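PDB 6PFX: D-alanyl transferase DltD from Enterococcus faecium TX0133A04, which probably transfers D-alanine onto lipoteichoic acid in the cell wall of Gram-positive bacteria, as a member of the DltD family. Local coordinates for residues R267-S273 against W386-D392; F275-L279 against Q321-F327; Y121-Q125 against Q183-K188; P41-S45 against Q82-M86. All coordinates share one frame; numbering follows the deposited sequence.

Interaction 1 (R267-S273 against W386-D392); sequences RFSPEFS and WQHQIPD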
# COMPACT_ATOMS: atom_id res chain seq x y z
N ARG A 267 3.38 -12.84 -11.48
CA ARG A 267 2.11 -13.54 -11.43
C ARG A 267 2.08 -14.60 -10.35
O ARG A 267 0.99 -15.11 -10.05
CB ARG A 267 1.77 -14.16 -12.79
CG ARG A 267 1.53 -13.13 -13.89
CD ARG A 267 1.40 -13.73 -15.28
NE ARG A 267 2.54 -14.61 -15.53
CZ ARG A 267 2.49 -15.71 -16.26
NH1 ARG A 267 1.36 -16.11 -16.83
NH2 ARG A 267 3.56 -16.47 -16.38
N PHE A 268 3.22 -14.92 -9.73
CA PHE A 268 3.33 -16.03 -8.77
C PHE A 268 4.05 -15.52 -7.54
O PHE A 268 5.21 -15.11 -7.63
CB PHE A 268 4.13 -17.20 -9.39
CG PHE A 268 3.64 -17.58 -10.74
CD1 PHE A 268 2.36 -18.04 -10.92
CD2 PHE A 268 4.46 -17.44 -11.84
CE1 PHE A 268 1.90 -18.35 -12.18
CE2 PHE A 268 4.01 -17.77 -13.09
CZ PHE A 268 2.73 -18.21 -13.27
N SER A 269 3.39 -15.56 -6.37
CA SER A 269 4.06 -14.96 -5.22
C SER A 269 3.34 -15.27 -3.92
O SER A 269 2.11 -15.34 -3.91
CB SER A 269 4.02 -13.43 -5.37
OG SER A 269 4.73 -12.76 -4.35
N PRO A 270 4.06 -15.41 -2.80
CA PRO A 270 3.40 -15.36 -1.48
C PRO A 270 2.65 -14.07 -1.26
O PRO A 270 1.74 -14.04 -0.44
CB PRO A 270 4.57 -15.47 -0.48
CG PRO A 270 5.69 -16.10 -1.28
CD PRO A 270 5.52 -15.61 -2.68
N GLU A 271 3.01 -13.00 -1.98
CA GLU A 271 2.34 -11.72 -1.78
C GLU A 271 0.84 -11.79 -2.05
O GLU A 271 0.08 -10.98 -1.49
CB GLU A 271 2.98 -10.65 -2.67
CG GLU A 271 2.41 -9.24 -2.44
CD GLU A 271 2.89 -8.53 -1.17
OE1 GLU A 271 3.90 -8.92 -0.57
OE2 GLU A 271 2.24 -7.52 -0.79
N PHE A 272 0.39 -12.69 -2.92
CA PHE A 272 -1.04 -12.82 -3.15
C PHE A 272 -1.75 -13.24 -1.87
O PHE A 272 -2.87 -12.81 -1.61
CB PHE A 272 -1.33 -13.84 -4.26
CG PHE A 272 -1.00 -13.32 -5.63
CD1 PHE A 272 -1.85 -12.46 -6.29
CD2 PHE A 272 0.19 -13.68 -6.25
CE1 PHE A 272 -1.54 -11.97 -7.53
CE2 PHE A 272 0.50 -13.19 -7.49
CZ PHE A 272 -0.37 -12.33 -8.13
N SER A 273 -1.10 -14.08 -1.07
CA SER A 273 -1.68 -14.53 0.19
C SER A 273 -1.47 -13.50 1.30
O SER A 273 -2.36 -13.33 2.15
CB SER A 273 -1.15 -15.92 0.52
OG SER A 273 -1.55 -16.84 -0.49
N TRP A 386 -3.20 -20.94 -4.91
CA TRP A 386 -3.49 -19.60 -5.41
C TRP A 386 -2.20 -18.83 -5.72
O TRP A 386 -2.11 -18.16 -6.76
CB TRP A 386 -4.35 -18.82 -4.40
CG TRP A 386 -4.59 -17.42 -4.90
CD1 TRP A 386 -4.12 -16.26 -4.36
CD2 TRP A 386 -5.27 -17.06 -6.10
NE1 TRP A 386 -4.49 -15.19 -5.15
CE2 TRP A 386 -5.21 -15.66 -6.22
CE3 TRP A 386 -5.95 -17.79 -7.08
CZ2 TRP A 386 -5.80 -14.97 -7.28
CZ3 TRP A 386 -6.53 -17.11 -8.13
CH2 TRP A 386 -6.48 -15.71 -8.20
N GLN A 387 -1.21 -18.91 -4.84
CA GLN A 387 0.05 -18.21 -5.08
C GLN A 387 0.65 -18.60 -6.42
O GLN A 387 1.23 -17.75 -7.12
CB GLN A 387 1.02 -18.51 -3.93
CG GLN A 387 0.58 -17.97 -2.59
CD GLN A 387 1.41 -18.51 -1.43
OE1 GLN A 387 2.60 -18.77 -1.57
NE2 GLN A 387 0.77 -18.69 -0.29
N HIS A 388 0.50 -19.86 -6.82
CA HIS A 388 1.08 -20.38 -8.05
C HIS A 388 0.11 -20.40 -9.23
O HIS A 388 0.50 -20.83 -10.32
CB HIS A 388 1.60 -21.81 -7.81
CG HIS A 388 2.59 -21.93 -6.70
ND1 HIS A 388 3.47 -20.92 -6.37
CD2 HIS A 388 2.87 -22.96 -5.86
CE1 HIS A 388 4.23 -21.31 -5.37
NE2 HIS A 388 3.89 -22.54 -5.03
N GLN A 389 -1.11 -19.91 -9.05
CA GLN A 389 -2.15 -20.03 -10.06
C GLN A 389 -1.81 -19.19 -11.29
O GLN A 389 -1.55 -18.00 -11.18
CB GLN A 389 -3.48 -19.54 -9.47
CG GLN A 389 -4.60 -19.30 -10.49
CD GLN A 389 -5.50 -20.50 -10.67
OE1 GLN A 389 -5.97 -21.09 -9.71
NE2 GLN A 389 -5.75 -20.85 -11.92
N ILE A 390 -1.88 -19.81 -12.46
CA ILE A 390 -1.72 -19.08 -13.72
C ILE A 390 -3.01 -18.34 -14.03
O ILE A 390 -4.09 -18.95 -13.97
CB ILE A 390 -1.35 -20.04 -14.85
CG1 ILE A 390 -0.09 -20.82 -14.48
CG2 ILE A 390 -1.16 -19.27 -16.15
CD1 ILE A 390 0.36 -21.85 -15.52
N PRO A 391 -2.97 -17.04 -14.36
CA PRO A 391 -4.21 -16.27 -14.50
C PRO A 391 -5.09 -16.66 -15.68
O PRO A 391 -6.29 -16.36 -15.65
CB PRO A 391 -3.73 -14.82 -14.67
CG PRO A 391 -2.36 -14.78 -14.20
CD PRO A 391 -1.77 -16.17 -14.37
N ASP A 392 -4.54 -17.28 -16.72
CA ASP A 392 -5.23 -17.29 -18.01
C ASP A 392 -6.54 -18.07 -17.99
O ASP A 392 -7.46 -17.73 -18.74
CB ASP A 392 -4.33 -17.88 -19.09
CG ASP A 392 -3.06 -17.08 -19.28
OD1 ASP A 392 -2.51 -16.59 -18.28
OD2 ASP A 392 -2.62 -16.98 -20.45
O HOH W 1 -0.92 -14.54 -17.61
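Phe-268, Ser-269 and Ser-273, at the entry to helix 271-284, meet Gln-387 and its neighbours at the exit of helix 384-388, a contact that ties the C-terminal tail to the start of helix 271-284. The carbonyl of Gln-387 gathers two donors: Ser-269 N bonds to Gln-387 O at 3.2 Å, well bent, while Phe-268 CA brings its hydrogen to that same Gln-387 O, also at 3.2 Å. The side chain of Gln-387 leaves its helix with CG beside the backbone N (chi1 -65°) and then runs extended, crossing Pro-270 so that NE2 donates to Ser-273 OG over 3.0 Å; the hydroxyl lies tilted from the amide plane and is also bonded to Phe-381 O. Phe-268 lies with CE1 against His-388 O, 3.4 Å away, and reaches on to Ile-390 CG1. Arg-267 CB lies over the centre of one face of the ring. The Arg-267 guanidinium pairs with Asp-265, and it reaches Asp-392 through a water that accepts from NH1 and donates to OD1. Deeper in, Phe-272 CB sits 3.5 Å from Trp-386 NE1, the two rings being nearly perpendicular; that indole N-H is taken by Gln-321. Helix 308-323 packs behind the junction, with Phe-314 and Ile-318 against Phe-272, and Lys-317 bonded to the carbonyls of Arg-267, Trp-386 and Gln-389.

Interaction 2 (F275-L279 against Q321-F327); sequences FQLVL and QLNSQGF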
# COMPACT_ATOMS: atom_id res chain seq x y z
N PHE A 275 -1.55 -10.37 0.64
CA PHE A 275 -2.60 -9.44 0.24
C PHE A 275 -3.96 -9.91 0.72
O PHE A 275 -4.80 -9.10 1.12
CB PHE A 275 -2.58 -9.29 -1.30
CG PHE A 275 -3.54 -8.25 -1.82
CD1 PHE A 275 -3.33 -6.93 -1.54
CD2 PHE A 275 -4.62 -8.59 -2.61
CE1 PHE A 275 -4.20 -5.97 -1.97
CE2 PHE A 275 -5.50 -7.61 -3.06
CZ PHE A 275 -5.29 -6.30 -2.74
N GLN A 276 -4.17 -11.23 0.75
CA GLN A 276 -5.42 -11.76 1.28
C GLN A 276 -5.64 -11.36 2.74
O GLN A 276 -6.79 -11.20 3.16
CB GLN A 276 -5.48 -13.28 1.12
CG GLN A 276 -6.83 -13.86 1.54
CD GLN A 276 -8.04 -13.37 0.74
OE1 GLN A 276 -7.93 -12.87 -0.39
NE2 GLN A 276 -9.20 -13.53 1.33
N LEU A 277 -4.57 -11.23 3.52
CA LEU A 277 -4.72 -10.74 4.88
C LEU A 277 -5.33 -9.35 4.89
O LEU A 277 -6.25 -9.06 5.67
CB LEU A 277 -3.35 -10.69 5.57
CG LEU A 277 -2.69 -12.01 5.92
CD1 LEU A 277 -1.28 -11.80 6.44
CD2 LEU A 277 -3.50 -12.68 7.02
N VAL A 278 -4.82 -8.45 4.04
CA VAL A 278 -5.39 -7.12 3.90
C VAL A 278 -6.87 -7.19 3.58
O VAL A 278 -7.68 -6.49 4.19
CB VAL A 278 -4.62 -6.34 2.82
CG1 VAL A 278 -5.33 -5.08 2.44
CG2 VAL A 278 -3.17 -6.08 3.27
N LEU A 279 -7.26 -8.00 2.59
CA LEU A 279 -8.66 -8.13 2.21
C LEU A 279 -9.51 -8.67 3.36
O LEU A 279 -10.65 -8.21 3.58
CB LEU A 279 -8.77 -9.04 0.99
CG LEU A 279 -8.04 -8.56 -0.26
CD1 LEU A 279 -8.43 -9.43 -1.46
CD2 LEU A 279 -8.34 -7.09 -0.53
N GLN A 321 -9.03 -11.97 -7.64
CA GLN A 321 -9.04 -12.10 -6.18
C GLN A 321 -9.94 -11.04 -5.55
O GLN A 321 -10.68 -11.33 -4.59
CB GLN A 321 -7.61 -11.98 -5.63
CG GLN A 321 -7.46 -12.25 -4.11
CD GLN A 321 -5.99 -12.38 -3.70
OE1 GLN A 321 -5.11 -12.44 -4.57
NE2 GLN A 321 -5.73 -12.42 -2.40
N LEU A 322 -9.90 -9.82 -6.08
CA LEU A 322 -10.71 -8.73 -5.56
C LEU A 322 -12.18 -8.94 -5.89
O LEU A 322 -13.02 -9.00 -4.99
CB LEU A 322 -10.17 -7.41 -6.15
CG LEU A 322 -8.83 -6.95 -5.57
CD1 LEU A 322 -8.22 -5.81 -6.36
CD2 LEU A 322 -8.98 -6.51 -4.12
N ASN A 323 -12.50 -9.08 -7.18
CA ASN A 323 -13.88 -9.13 -7.62
C ASN A 323 -14.60 -10.36 -7.09
O ASN A 323 -15.79 -10.30 -6.74
CB ASN A 323 -13.94 -9.14 -9.15
CG ASN A 323 -13.52 -7.83 -9.77
OD1 ASN A 323 -13.57 -6.77 -9.14
ND2 ASN A 323 -13.14 -7.89 -11.03
N SER A 324 -13.91 -11.51 -7.04
CA SER A 324 -14.57 -12.72 -6.59
C SER A 324 -15.04 -12.61 -5.15
O SER A 324 -15.91 -13.37 -4.72
CB SER A 324 -13.64 -13.93 -6.71
OG SER A 324 -12.58 -13.87 -5.77
N GLN A 325 -14.45 -11.69 -4.38
CA GLN A 325 -14.79 -11.53 -2.98
C GLN A 325 -15.59 -10.27 -2.70
O GLN A 325 -15.92 -10.01 -1.53
CB GLN A 325 -13.50 -11.54 -2.15
CG GLN A 325 -12.68 -12.83 -2.35
CD GLN A 325 -11.49 -12.87 -1.42
OE1 GLN A 325 -11.56 -13.42 -0.31
NE2 GLN A 325 -10.38 -12.29 -1.86
N GLY A 326 -15.95 -9.52 -3.73
CA GLY A 326 -16.83 -8.38 -3.56
C GLY A 326 -16.16 -7.03 -3.61
O GLY A 326 -16.85 -6.01 -3.46
N PHE A 327 -14.84 -6.98 -3.81
CA PHE A 327 -14.11 -5.72 -3.96
C PHE A 327 -14.16 -5.36 -5.43
O PHE A 327 -13.40 -5.89 -6.24
CB PHE A 327 -12.68 -5.90 -3.48
CG PHE A 327 -12.54 -6.23 -2.01
CD1 PHE A 327 -12.49 -5.22 -1.06
CD2 PHE A 327 -12.42 -7.54 -1.59
CE1 PHE A 327 -12.32 -5.51 0.26
CE2 PHE A 327 -12.24 -7.84 -0.27
CZ PHE A 327 -12.21 -6.81 0.67
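Gln-276 and Leu-279 of helix 271-284 face Gln-321, Leu-322 and Gln-325 at the C-terminal end of helix 308-323, which closes in a Schellman motif at Gly-326. The first shell holds a buried network of amides. Gln-276 and Gln-325 arrive from opposite directions with their planes only 22° apart and exchange two bonds: Gln-325 NE2 to Gln-276 OE1 and Gln-276 NE2 to Gln-325 OE1, each 2.9 Å. Both use lone pairs in the carbonyl plane. A second donor, Gln-321 NE2, reaches Gln-276 OE1 at 3.0 Å, so this oxygen is gripped twice. The bend of Gln-276 at chi2 (62°) brings its amide there.

Beside the amides lies an apolar layer. Leu-322 CD2 sits 3.7 Å from Leu-279 CD2, and it also meets the edge of the Phe-275 ring, 3.8 Å from CE2. Leu-279 CD2 lies over one face of the Phe-327 ring, offset toward its rim, in a CH-pi contact, 4.1 Å from the ring centroid; the ring is itself stacked on Tyr-375.

Further out are the groups that position the amides. Gln-325 NE2 spends its other hydrogen on Gln-321 O, while Gln-325 OE1 also receives Asp-378 N. Gln-321 is held through Phe-272 O and Trp-386 NE1. Behind them, the helix end is fixed by its backbone: Gly-326, with positive phi, donates to Asn-323 O, while Phe-327 N and Gln-325 N approach Leu-322 O from opposite faces of its carbonyl plane.

Interaction 3 (Y121-Q125 against Q183-K188); sequences YSELQ and QWNMLK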
# COMPACT_ATOMS: atom_id res chain seq x y z
N TYR A 121 8.75 -4.40 10.80
CA TYR A 121 8.28 -5.33 11.82
C TYR A 121 8.12 -4.59 13.15
O TYR A 121 9.06 -3.94 13.63
CB TYR A 121 9.26 -6.49 12.01
CG TYR A 121 8.90 -7.34 13.20
CD1 TYR A 121 7.70 -8.04 13.24
CD2 TYR A 121 9.75 -7.44 14.29
CE1 TYR A 121 7.36 -8.82 14.35
CE2 TYR A 121 9.42 -8.22 15.39
CZ TYR A 121 8.23 -8.91 15.41
OH TYR A 121 7.89 -9.68 16.50
N SER A 122 6.92 -4.67 13.72
CA SER A 122 6.55 -3.94 14.92
C SER A 122 6.10 -4.95 15.96
O SER A 122 5.06 -5.60 15.79
CB SER A 122 5.40 -2.97 14.63
OG SER A 122 4.93 -2.40 15.83
N GLU A 123 6.89 -5.11 17.03
CA GLU A 123 6.45 -5.95 18.13
C GLU A 123 5.14 -5.43 18.71
O GLU A 123 4.27 -6.22 19.10
CB GLU A 123 7.52 -5.99 19.23
CG GLU A 123 8.70 -6.89 18.93
CD GLU A 123 9.75 -6.84 20.03
OE1 GLU A 123 10.11 -5.72 20.46
OE2 GLU A 123 10.21 -7.91 20.47
N LEU A 124 5.00 -4.10 18.80
CA LEU A 124 3.78 -3.51 19.35
C LEU A 124 2.55 -3.97 18.58
O LEU A 124 1.56 -4.41 19.16
CB LEU A 124 3.88 -1.97 19.33
CG LEU A 124 2.63 -1.18 19.71
CD1 LEU A 124 2.10 -1.50 21.11
CD2 LEU A 124 2.86 0.33 19.57
N GLN A 125 2.61 -3.89 17.25
CA GLN A 125 1.46 -4.25 16.43
C GLN A 125 1.25 -5.75 16.41
O GLN A 125 0.10 -6.21 16.33
CB GLN A 125 1.66 -3.70 15.02
CG GLN A 125 1.61 -2.18 14.99
CD GLN A 125 1.87 -1.61 13.62
OE1 GLN A 125 2.34 -2.31 12.72
NE2 GLN A 125 1.56 -0.34 13.46
N GLN A 183 6.03 -6.48 28.47
CA GLN A 183 6.68 -5.85 27.31
C GLN A 183 5.67 -5.05 26.49
O GLN A 183 5.98 -3.94 26.04
CB GLN A 183 7.33 -6.93 26.45
CG GLN A 183 8.12 -6.39 25.27
CD GLN A 183 8.78 -7.48 24.43
OE1 GLN A 183 8.41 -8.66 24.51
NE2 GLN A 183 9.76 -7.09 23.62
N TRP A 184 4.48 -5.60 26.28
CA TRP A 184 3.46 -4.90 25.50
C TRP A 184 3.14 -3.55 26.13
O TRP A 184 3.10 -2.53 25.43
CB TRP A 184 2.20 -5.76 25.43
CG TRP A 184 1.12 -5.30 24.51
CD1 TRP A 184 1.27 -4.70 23.29
CD2 TRP A 184 -0.29 -5.41 24.73
NE1 TRP A 184 0.03 -4.44 22.74
CE2 TRP A 184 -0.94 -4.87 23.60
CE3 TRP A 184 -1.07 -5.94 25.76
CZ2 TRP A 184 -2.33 -4.82 23.49
CZ3 TRP A 184 -2.44 -5.89 25.66
CH2 TRP A 184 -3.06 -5.34 24.53
N ASN A 185 2.91 -3.52 27.44
CA ASN A 185 2.54 -2.28 28.11
C ASN A 185 3.67 -1.26 27.98
O ASN A 185 3.42 -0.07 27.76
CB ASN A 185 2.23 -2.55 29.58
CG ASN A 185 0.93 -3.31 29.78
OD1 ASN A 185 0.07 -3.33 28.90
ND2 ASN A 185 0.78 -3.94 30.94
N MET A 186 4.91 -1.72 28.11
CA MET A 186 6.07 -0.84 27.95
C MET A 186 6.07 -0.23 26.56
O MET A 186 6.24 0.99 26.41
CB MET A 186 7.33 -1.67 28.19
CG MET A 186 8.64 -1.04 27.74
SD MET A 186 10.09 -1.89 28.41
CE MET A 186 10.01 -3.51 27.63
N LEU A 187 5.85 -1.05 25.53
CA LEU A 187 5.82 -0.55 24.16
C LEU A 187 4.69 0.45 23.97
O LEU A 187 4.84 1.44 23.24
CB LEU A 187 5.71 -1.72 23.19
CG LEU A 187 6.85 -2.74 23.21
CD1 LEU A 187 6.45 -4.00 22.45
CD2 LEU A 187 8.11 -2.14 22.62
N LYS A 188 3.55 0.23 24.63
CA LYS A 188 2.42 1.15 24.50
C LYS A 188 2.74 2.51 25.12
O LYS A 188 2.46 3.56 24.52
CB LYS A 188 1.17 0.54 25.12
CG LYS A 188 0.50 -0.50 24.23
CD LYS A 188 -0.88 -0.91 24.71
CE LYS A 188 -0.82 -1.80 25.94
NZ LYS A 188 -2.17 -2.31 26.33
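The first turn of helix 123-132 is packed against the flank of helix 181-193 through Leu-124, whose CD1 is touched by three residues of the partner helix. With CG set opposite the backbone N (chi1 172°), Leu-124 sends this methyl across the side chains of Lys-188 and Trp-184. Lys-188 CG lies 3.6 Å from Leu-124 CD1, and Trp-184 NE1 is 3.9 Å from that carbon. Leu-187 CB comes less near, 4.2 Å from Leu-124 CD1, but the branch at Leu-187 CD1 reaches back to touch Glu-123 CB at 3.9 Å. The indole N-H has its hydrogen-bond partner in Asp-128, one turn further along helix 123-132, and the ring stacks on Phe-131. Lys-188 bends at chi3 and carries NZ back over one face of that indole, toward its rim.

The helix start itself is a classical N-cap: Ser-122 OG accepts from Gln-125 N at 3.1 Å, and the same hydroxyl is bonded to Lys-25 O. This fixes the turn that presents Glu-123 and Leu-124 side by side. At the more exposed margin, Glu-123 and Gln-183 cross at about a right angle with carboxylate and amide planes 89° apart. Gln-183 NE2 gives Glu-123 OE2 a weak bond of 3.3 Å, bent to 127° at the hydrogen, whereas Gln-183 OE1 is engaged by Tyr-127 OH.

Interaction 4 (P41-S45 against Q82-M86); sequences PFFGS and QYMMM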
# COMPACT_ATOMS: atom_id res chain seq x y z
N PRO A 41 -7.22 6.78 5.22
CA PRO A 41 -5.92 6.10 5.04
C PRO A 41 -5.66 5.82 3.57
O PRO A 41 -6.55 5.38 2.84
CB PRO A 41 -6.07 4.82 5.86
CG PRO A 41 -7.55 4.53 5.84
CD PRO A 41 -8.21 5.90 5.89
N PHE A 42 -4.44 6.15 3.13
CA PHE A 42 -3.92 5.81 1.81
C PHE A 42 -2.77 4.83 2.03
O PHE A 42 -1.72 5.20 2.57
CB PHE A 42 -3.39 7.04 1.07
CG PHE A 42 -4.44 7.88 0.38
CD1 PHE A 42 -5.50 8.44 1.08
CD2 PHE A 42 -4.32 8.15 -0.98
CE1 PHE A 42 -6.45 9.23 0.42
CE2 PHE A 42 -5.23 8.94 -1.63
CZ PHE A 42 -6.30 9.49 -0.93
N PHE A 43 -2.99 3.58 1.64
CA PHE A 43 -2.00 2.52 1.75
C PHE A 43 -1.26 2.36 0.43
O PHE A 43 -1.83 2.53 -0.65
CB PHE A 43 -2.65 1.18 2.11
CG PHE A 43 -3.28 1.15 3.47
CD1 PHE A 43 -2.53 0.85 4.60
CD2 PHE A 43 -4.64 1.42 3.64
CE1 PHE A 43 -3.11 0.82 5.85
CE2 PHE A 43 -5.21 1.41 4.89
CZ PHE A 43 -4.45 1.10 5.99
N GLY A 44 0.01 1.99 0.53
CA GLY A 44 0.80 1.81 -0.66
C GLY A 44 2.27 1.61 -0.35
O GLY A 44 2.62 0.79 0.50
N SER A 45 3.14 2.34 -1.04
CA SER A 45 4.57 2.27 -0.76
C SER A 45 5.20 3.59 -1.18
O SER A 45 4.57 4.64 -1.01
CB SER A 45 5.22 1.04 -1.40
OG SER A 45 4.83 0.85 -2.73
N GLN A 82 1.31 -3.72 5.86
CA GLN A 82 0.12 -2.87 5.94
C GLN A 82 -1.04 -3.57 6.62
O GLN A 82 -1.86 -2.92 7.27
CB GLN A 82 -0.18 -2.25 4.58
CG GLN A 82 0.83 -1.09 4.35
CD GLN A 82 0.86 -0.52 2.95
OE1 GLN A 82 0.40 0.59 2.71
NE2 GLN A 82 1.47 -1.26 2.02
N TYR A 83 -1.11 -4.90 6.52
CA TYR A 83 -2.05 -5.64 7.35
C TYR A 83 -1.82 -5.37 8.83
O TYR A 83 -2.78 -5.20 9.59
CB TYR A 83 -1.94 -7.15 7.12
CG TYR A 83 -2.83 -7.96 8.04
CD1 TYR A 83 -4.17 -8.10 7.77
CD2 TYR A 83 -2.33 -8.57 9.19
CE1 TYR A 83 -5.01 -8.83 8.61
CE2 TYR A 83 -3.16 -9.31 10.04
CZ TYR A 83 -4.50 -9.44 9.73
OH TYR A 83 -5.35 -10.16 10.56
N MET A 84 -0.55 -5.36 9.27
CA MET A 84 -0.27 -5.13 10.68
C MET A 84 -0.70 -3.73 11.10
O MET A 84 -1.16 -3.53 12.23
CB MET A 84 1.22 -5.30 10.97
CG MET A 84 1.77 -6.66 10.66
SD MET A 84 0.85 -7.96 11.47
CE MET A 84 0.78 -7.34 13.15
N MET A 85 -0.53 -2.75 10.21
CA MET A 85 -1.04 -1.42 10.50
C MET A 85 -2.55 -1.44 10.66
O MET A 85 -3.10 -0.89 11.63
CB MET A 85 -0.65 -0.45 9.39
CG MET A 85 0.84 -0.29 9.21
SD MET A 85 1.24 0.89 7.91
CE MET A 85 2.83 0.24 7.39
N MET A 86 -3.25 -2.08 9.72
CA MET A 86 -4.71 -2.09 9.75
C MET A 86 -5.23 -2.79 11.00
O MET A 86 -6.13 -2.29 11.68
CB MET A 86 -5.24 -2.83 8.53
CG MET A 86 -5.02 -2.12 7.23
SD MET A 86 -5.67 -3.15 5.89
CE MET A 86 -5.14 -2.16 4.51
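Phe-43 and Met-86 meet face-on: the methionine runs extended and lays its methyl over the middle of the ring, with CE 3.5 Å from the Phe-43 centroid and 9° off the ring normal. This CH-pi contact is part of a Met-aromatic arrangement, since SD also stands above the face, 4.8 Å from the ring centroid. Nearer the helix backbone, Met-86 CG touches Phe-43 CZ at 3.5 Å. Gln-82 instead passes along the edge of the ring in the opposite direction, its amide turned well away from the ring plane, with OE1 3.2 Å from Phe-43 CB.

Strand 39-43 lies in the parallel sheet, and helix 79-89 belongs to the beta-alpha-beta crossover from strand 68-71 to strand 97-101; its segment 82-86 runs nearly antiparallel to strand segment 41-43 (162°), as expected in the three-layer fold of SGNH hydrolases. Just past the strand end, the Gly-44 backbone meets the Gln-82 amide: Gly-44 N donates to a lone pair of Gln-82 OE1 at 2.6 Å, bent to 138°, and the return bond from Gln-82 NE2 to Gly-44 O is weak. Thr-77 OG1 also bonds to Gly-44 O. Gly-44 itself lies two residues before Ser-46, probably the nucleophile of a Ser-His-Asp triad with His-348 and Asp-345.

How the interactions relate
Along the chain, interactions 4 and 3 each close before interaction 1 opens, and interaction 2 falls within the span that interaction 1 brackets. Interactions 1 and 2 share helix 271-284 and lie with centres about 13 Å apart, joined by Gln-321. That helix leads on to interaction 4, about 15 Å from interaction 2 between centres, where Val-278 packs on Met-86 and Leu-277 on Tyr-83. Helix 79-89 then touches interaction 3 through Met-84 and Gln-125. A continuous series of touching helices thus runs from the C-terminal tail, past the sheet near the probable catalytic serine, to the peripheral helices; interactions 1 and 3 are about 32 Å apart between centres.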